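Local coordinates for hypothetical protein (Neisseria meningitidis Z2491, PDB 2F46) that is a putative phosphatase, probably hydrolysing phosphate esters with a cysteine-containing loop like that of eukaryotic-type protein tyrosine phosphatases, at residues A[111-117]-A[142-147]; A[49-54]-A[78-82]. One frame throughout, in Å; residues are numbered along the deposited sequence.

Interaction 1 of 2, residues A[111-117]-A[142-147]; sequences TGTRCSL and VNLENF
The turn T111-G112, which leads from C109 into helix 113-125 with G112 as its N-cap, much as the phosphate-binding loop of a cysteine phosphatase does, packs against V142, and the first helical turn goes on to L144 and F147. A chi1 of 172° swings CG1 of V142 away from its own backbone N and onto T113, 3.8 Å from T113 CA. The other methyl, V142 CG2, lies against T111 O and 3.9 Å from G112 C. G112 has a positive phi (96°) and, lacking a side chain, lets V142 come in this close. In one of its two conformers S116 puts OG 3.7 Å from V142 CB and donates to G112 O from above the carbonyl plane; that oxygen also accepts from S116 N.

Further along, L117 lays CD1 over one face of the F147 ring, 3.8 Å from the centroid and only 9° off the normal, a CH-pi contact, while L117 CD2 touches F147 CG. The methyl T113 CG2 approaches F147 CE2 obliquely at 3.7 Å. The L144 and L117 side chains pass each other in opposite directions, L144 CD2 3.9 Å from L117 CG.

Polar linkage between the segments goes through one water, 2.7 Å from T113 OG1, which also donates to N143 O. T113 OG1 is bonded to T111 OG1 as well. Running from C109 to R114, this turn resembles the phosphate-binding loop of cysteine phosphatases, though with one residue fewer than the classical CX5R motif.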
loop_
_atom_site.group_PDB
_atom_site.type_symbol
_atom_site.label_atom_id
_atom_site.label_comp_id
_atom_site.label_asym_id
_atom_site.label_seq_id
_atom_site.Cartn_x
_atom_site.Cartn_y
_atom_site.Cartn_z
ATOM N N THR A 111 -6.297 -0.500 -6.284
ATOM C CA THR A 111 -5.476 -1.393 -7.087
ATOM C C THR A 111 -4.122 -1.732 -6.502
ATOM O O THR A 111 -3.464 -2.661 -6.979
ATOM C CB THR A 111 -5.161 -0.735 -8.424
ATOM O OG1 THR A 111 -4.493 0.514 -8.183
ATOM C CG2 THR A 111 -6.399 -0.548 -9.259
ATOM N N GLY A 112 -3.673 -0.968 -5.507
ATOM C CA GLY A 112 -2.297 -1.040 -5.039
ATOM C C GLY A 112 -1.398 0.011 -5.670
ATOM O O GLY A 112 -0.248 0.165 -5.242
ATOM N N THR A 113 -1.901 0.778 -6.630
ATOM C CA THR A 113 -1.109 1.821 -7.293
ATOM C C THR A 113 -0.620 2.876 -6.307
ATOM O O THR A 113 0.536 3.277 -6.321
ATOM C CB THR A 113 -1.921 2.480 -8.406
ATOM O OG1 THR A 113 -2.199 1.453 -9.379
ATOM C CG2 THR A 113 -1.160 3.606 -9.076
ATOM N N ARG A 114 -1.533 3.353 -5.475
ATOM C CA ARG A 114 -1.126 4.432 -4.550
ATOM C C ARG A 114 -0.089 3.976 -3.552
ATOM O O ARG A 114 0.873 4.736 -3.278
ATOM C CB ARG A 114 -2.336 5.024 -3.846
ATOM C CG ARG A 114 -3.179 5.881 -4.769
ATOM C CD ARG A 114 -4.577 6.171 -4.172
ATOM N NE ARG A 114 -5.544 5.200 -4.664
ATOM C CZ ARG A 114 -6.854 5.399 -4.626
ATOM N NH1 ARG A 114 -7.360 6.477 -4.070
ATOM N NH2 ARG A 114 -7.658 4.505 -5.185
ATOM N N CYS A 115 -0.237 2.756 -3.027
ATOM C CA CYS A 115 0.736 2.168 -2.108
ATOM C C CYS A 115 2.114 2.103 -2.786
ATOM O O CYS A 115 3.153 2.527 -2.251
ATOM C CB CYS A 115 0.274 0.788 -1.640
ATOM S SG CYS A 115 -1.516 0.697 -1.206
ATOM N N SER A 116 2.081 1.601 -4.023
ATOM C CA SER A 116 3.309 1.404 -4.766
ATOM C C SER A 116 3.978 2.740 -5.073
ATOM O O SER A 116 5.208 2.856 -5.089
ATOM C CB SER A 116 3.036 0.593 -6.027
ATOM O OG SER A 116 2.481 -0.672 -5.730
ATOM N N LEU A 117 3.186 3.774 -5.313
ATOM C CA LEU A 117 3.754 5.107 -5.520
ATOM C C LEU A 117 4.328 5.708 -4.239
ATOM O O LEU A 117 5.401 6.348 -4.259
ATOM C CB LEU A 117 2.715 6.047 -6.072
ATOM C CG LEU A 117 2.372 5.886 -7.530
ATOM C CD1 LEU A 117 1.194 6.726 -7.883
ATOM C CD2 LEU A 117 3.520 6.294 -8.409
ATOM N N VAL A 142 1.668 -4.404 -9.975
ATOM C CA VAL A 142 1.233 -3.025 -10.233
ATOM C C VAL A 142 2.141 -2.376 -11.264
ATOM O O VAL A 142 3.366 -2.303 -11.103
ATOM C CB VAL A 142 1.246 -2.207 -8.909
ATOM C CG1 VAL A 142 0.989 -0.743 -9.169
ATOM C CG2 VAL A 142 0.191 -2.687 -7.970
ATOM N N ASN A 143 1.541 -1.812 -12.319
ATOM C CA ASN A 143 2.275 -1.133 -13.361
ATOM C C ASN A 143 2.340 0.373 -13.081
ATOM O O ASN A 143 1.309 1.059 -13.070
ATOM C CB ASN A 143 1.559 -1.363 -14.706
ATOM C CG ASN A 143 2.383 -0.922 -15.884
ATOM O OD1 ASN A 143 3.314 -0.138 -15.759
ATOM N ND2 ASN A 143 2.069 -1.468 -17.056
ATOM N N LEU A 144 3.547 0.886 -12.827
ATOM C CA LEU A 144 3.751 2.320 -12.581
ATOM C C LEU A 144 4.345 3.063 -13.784
ATOM O O LEU A 144 4.821 4.193 -13.640
ATOM C CB LEU A 144 4.694 2.538 -11.389
ATOM C CG LEU A 144 4.137 2.042 -10.063
ATOM C CD1 LEU A 144 5.185 2.299 -8.964
ATOM C CD2 LEU A 144 2.789 2.711 -9.723
ATOM N N GLU A 145 4.279 2.467 -14.975
ATOM C CA GLU A 145 4.897 3.078 -16.161
ATOM C C GLU A 145 4.336 4.474 -16.467
ATOM O O GLU A 145 5.071 5.363 -16.912
ATOM C CB GLU A 145 4.755 2.152 -17.374
ATOM C CG GLU A 145 5.803 1.017 -17.429
ATOM C CD GLU A 145 7.190 1.486 -17.880
ATOM O OE1 GLU A 145 7.334 2.642 -18.332
ATOM O OE2 GLU A 145 8.147 0.696 -17.792
ATOM N N ASN A 146 3.054 4.683 -16.189
ATOM C CA ASN A 146 2.430 5.995 -16.417
ATOM C C ASN A 146 2.858 7.063 -15.415
ATOM O O ASN A 146 2.435 8.201 -15.550
ATOM C CB ASN A 146 0.906 5.903 -16.445
ATOM C CG ASN A 146 0.384 5.117 -17.628
ATOM O OD1 ASN A 146 0.944 5.182 -18.699
ATOM N ND2 ASN A 146 -0.700 4.401 -17.426
ATOM N N PHE A 147 3.669 6.691 -14.410
ATOM C CA PHE A 147 4.192 7.622 -13.413
ATOM C C PHE A 147 5.688 7.794 -13.510
ATOM O O PHE A 147 6.296 8.394 -12.622
ATOM C CB PHE A 147 3.810 7.134 -12.005
ATOM C CG PHE A 147 2.341 7.023 -11.807
ATOM C CD1 PHE A 147 1.575 8.131 -11.506
ATOM C CD2 PHE A 147 1.701 5.808 -11.991
ATOM C CE1 PHE A 147 0.206 8.029 -11.329
ATOM C CE2 PHE A 147 0.339 5.714 -11.788
ATOM C CZ PHE A 147 -0.406 6.829 -11.515
HETATM O O HOH W 1 -1.234 1.222 -11.879
#

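Interaction 2 of 2, residues A[49-54]-A[78-82]; sequences NRPDRE and HQPVT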
loop_
_atom_site.group_PDB
_atom_site.type_symbol
_atom_site.label_atom_id
_atom_site.label_comp_id
_atom_site.label_asym_id
_atom_site.label_seq_id
_atom_site.Cartn_x
_atom_site.Cartn_y
_atom_site.Cartn_z
ATOM N N ASN A 49 -4.768 3.165 1.822
ATOM C CA ASN A 49 -4.426 4.415 1.122
ATOM C C ASN A 49 -5.518 4.985 0.233
ATOM O O ASN A 49 -5.261 5.791 -0.642
ATOM C CB ASN A 49 -3.096 4.285 0.333
ATOM C CG ASN A 49 -1.886 4.085 1.219
ATOM O OD1 ASN A 49 -1.131 3.106 1.065
ATOM N ND2 ASN A 49 -1.625 5.046 2.129
ATOM N N ARG A 50 -6.744 4.494 0.473
ATOM C CA ARG A 50 -7.920 4.801 -0.331
ATOM C C ARG A 50 -8.902 5.603 0.492
ATOM O O ARG A 50 -9.318 5.137 1.551
ATOM C CB ARG A 50 -8.619 3.511 -0.812
ATOM C CG ARG A 50 -9.589 3.761 -1.920
ATOM C CD ARG A 50 -10.227 2.476 -2.365
ATOM N NE ARG A 50 -10.977 2.740 -3.555
ATOM C CZ ARG A 50 -11.711 1.854 -4.199
ATOM N NH1 ARG A 50 -11.850 0.621 -3.748
ATOM N NH2 ARG A 50 -12.314 2.225 -5.311
ATOM N N PRO A 51 -9.315 6.782 -0.003
ATOM C CA PRO A 51 -10.472 7.430 0.647
ATOM C C PRO A 51 -11.696 6.513 0.631
ATOM O O PRO A 51 -11.915 5.797 -0.325
ATOM C CB PRO A 51 -10.719 8.656 -0.237
ATOM C CG PRO A 51 -9.414 8.871 -0.985
ATOM C CD PRO A 51 -8.884 7.498 -1.214
ATOM N N ASP A 52 -12.519 6.594 1.677
ATOM C CA ASP A 52 -13.794 5.882 1.679
ATOM C C ASP A 52 -14.687 6.492 0.587
ATOM O O ASP A 52 -14.547 7.687 0.280
ATOM C CB ASP A 52 -14.507 6.012 3.028
ATOM C CG ASP A 52 -13.870 5.207 4.160
ATOM O OD1 ASP A 52 -13.157 4.218 3.892
ATOM O OD2 ASP A 52 -14.111 5.578 5.342
ATOM N N ARG A 53 -15.570 5.657 0.044
ATOM C CA ARG A 53 -16.686 6.066 -0.846
ATOM C C ARG A 53 -16.210 6.473 -2.225
ATOM O O ARG A 53 -16.876 7.253 -2.915
ATOM C CB ARG A 53 -17.542 7.162 -0.199
ATOM C CG ARG A 53 -17.981 6.851 1.203
ATOM C CD ARG A 53 -18.812 5.595 1.239
ATOM N NE ARG A 53 -19.083 5.244 2.628
ATOM C CZ ARG A 53 -20.091 5.732 3.360
ATOM N NH1 ARG A 53 -20.981 6.576 2.837
ATOM N NH2 ARG A 53 -20.191 5.372 4.639
ATOM N N GLU A 54 -15.098 5.886 -2.673
ATOM C CA GLU A 54 -14.723 6.013 -4.072
ATOM C C GLU A 54 -15.674 5.239 -4.973
ATOM O O GLU A 54 -15.938 5.685 -6.078
ATOM C CB GLU A 54 -13.257 5.583 -4.329
ATOM C CG GLU A 54 -12.257 6.614 -3.886
ATOM C CD GLU A 54 -10.826 6.379 -4.401
ATOM O OE1 GLU A 54 -10.520 5.232 -4.799
ATOM O OE2 GLU A 54 -10.043 7.388 -4.396
ATOM N N HIS A 78 -5.488 4.512 8.465
ATOM C CA HIS A 78 -6.144 5.065 7.300
ATOM C C HIS A 78 -5.413 6.313 6.809
ATOM O O HIS A 78 -5.393 7.368 7.479
ATOM C CB HIS A 78 -7.605 5.399 7.595
ATOM C CG HIS A 78 -8.446 5.542 6.376
ATOM N ND1 HIS A 78 -9.781 5.923 6.430
ATOM C CD2 HIS A 78 -8.166 5.374 5.070
ATOM C CE1 HIS A 78 -10.266 5.981 5.208
ATOM N NE2 HIS A 78 -9.307 5.639 4.361
ATOM N N GLN A 79 -4.722 6.153 5.672
ATOM C CA GLN A 79 -3.873 7.191 5.131
ATOM C C GLN A 79 -4.350 7.441 3.714
ATOM O O GLN A 79 -3.673 7.133 2.723
ATOM C CB GLN A 79 -2.390 6.799 5.189
ATOM C CG GLN A 79 -1.509 7.975 4.709
ATOM C CD GLN A 79 -0.162 7.635 4.109
ATOM O OE1 GLN A 79 0.251 6.452 4.033
ATOM N NE2 GLN A 79 0.535 8.677 3.649
ATOM N N PRO A 80 -5.540 8.016 3.569
ATOM C CA PRO A 80 -6.104 8.174 2.253
ATOM C C PRO A 80 -5.324 9.203 1.397
ATOM O O PRO A 80 -4.916 10.264 1.885
ATOM C CB PRO A 80 -7.528 8.647 2.549
ATOM C CG PRO A 80 -7.376 9.370 3.792
ATOM C CD PRO A 80 -6.404 8.618 4.602
ATOM N N VAL A 81 -5.097 8.837 0.137
ATOM C CA VAL A 81 -4.556 9.736 -0.871
ATOM C C VAL A 81 -5.239 9.484 -2.205
ATOM O O VAL A 81 -5.922 8.468 -2.407
ATOM C CB VAL A 81 -3.036 9.560 -1.040
ATOM C CG1 VAL A 81 -2.300 9.711 0.311
ATOM C CG2 VAL A 81 -2.711 8.198 -1.664
ATOM N N THR A 82 -5.037 10.380 -3.159
ATOM C CA THR A 82 -5.251 10.078 -4.561
ATOM C C THR A 82 -3.907 10.113 -5.292
ATOM O O THR A 82 -2.978 10.832 -4.881
ATOM C CB THR A 82 -6.258 11.025 -5.237
ATOM O OG1 THR A 82 -5.673 12.312 -5.285
ATOM C CG2 THR A 82 -7.570 11.061 -4.457
#
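N49 and Q79 begin the hydrogen bonding, lying side by side with their amide planes 72° apart. N49 ND2 gives one good bond to Q79 O, 3.0 Å and nearly straight at 168°, with the acceptor close to the plane of the N49 amide. The same nitrogen makes a bent, weak bond to Q79 OE1; the other end of that amide, NE2, is held by D90 O of helix 88-99. Past P80, V81 N donates to N49 O at 3.1 Å, coming from well above the carbonyl plane.

H78 supplies the last bond across. Its chi1 of -161° carries the ring away from its own backbone N and over to R50, where H78 NE2 meets R50 O at 2.9 Å, the oxygen lying near the ring plane.

These bonds knit together two loops that leave neighbouring parallel strands, 45-48 and 75-78, at the C-terminal end of the parallel sheet, where the active site lies in cysteine phosphatases and probably here.

The apolar pair is P51 CG and P80 CB, 4.0 Å apart, the two rings crossing at a slant. Separately, P51 CD makes a close carbon-to-oxygen approach to V81 O, at 3.3 Å.

D52 OD1 lies obliquely to the H78 ring, 3.6 Å from H78 CE1, and accepts a hydrogen bond from F61 N. R50 NE forms a salt bridge to E54 OE1 at 2.8 Å; the oxygen lies near the guanidinium plane, but is met on its anti side, well out of the carboxylate plane. R50 NH2 reaches E55.

How the interactions relate
The two interactions lie about 15 Å apart between centres, yet R114, at the start of the helix in interaction 1, joins them directly. R114 NH1 makes a salt bridge to E54 OE2 at 2.9 Å and a probable hydrogen bond to V81 O at 3.0 Å, touching both segments of interaction 2. It also packs on P51, with R114 NH1 3.4 Å from P51 CD, and on C109 at the start of the putative phosphate-binding loop. Interaction 1 packs against the side of the T111-G112 turn that faces V142, whereas 49-54 and 78-82 lie at the ends of the parallel strands, consistent with a probable phosphatase active site in this region.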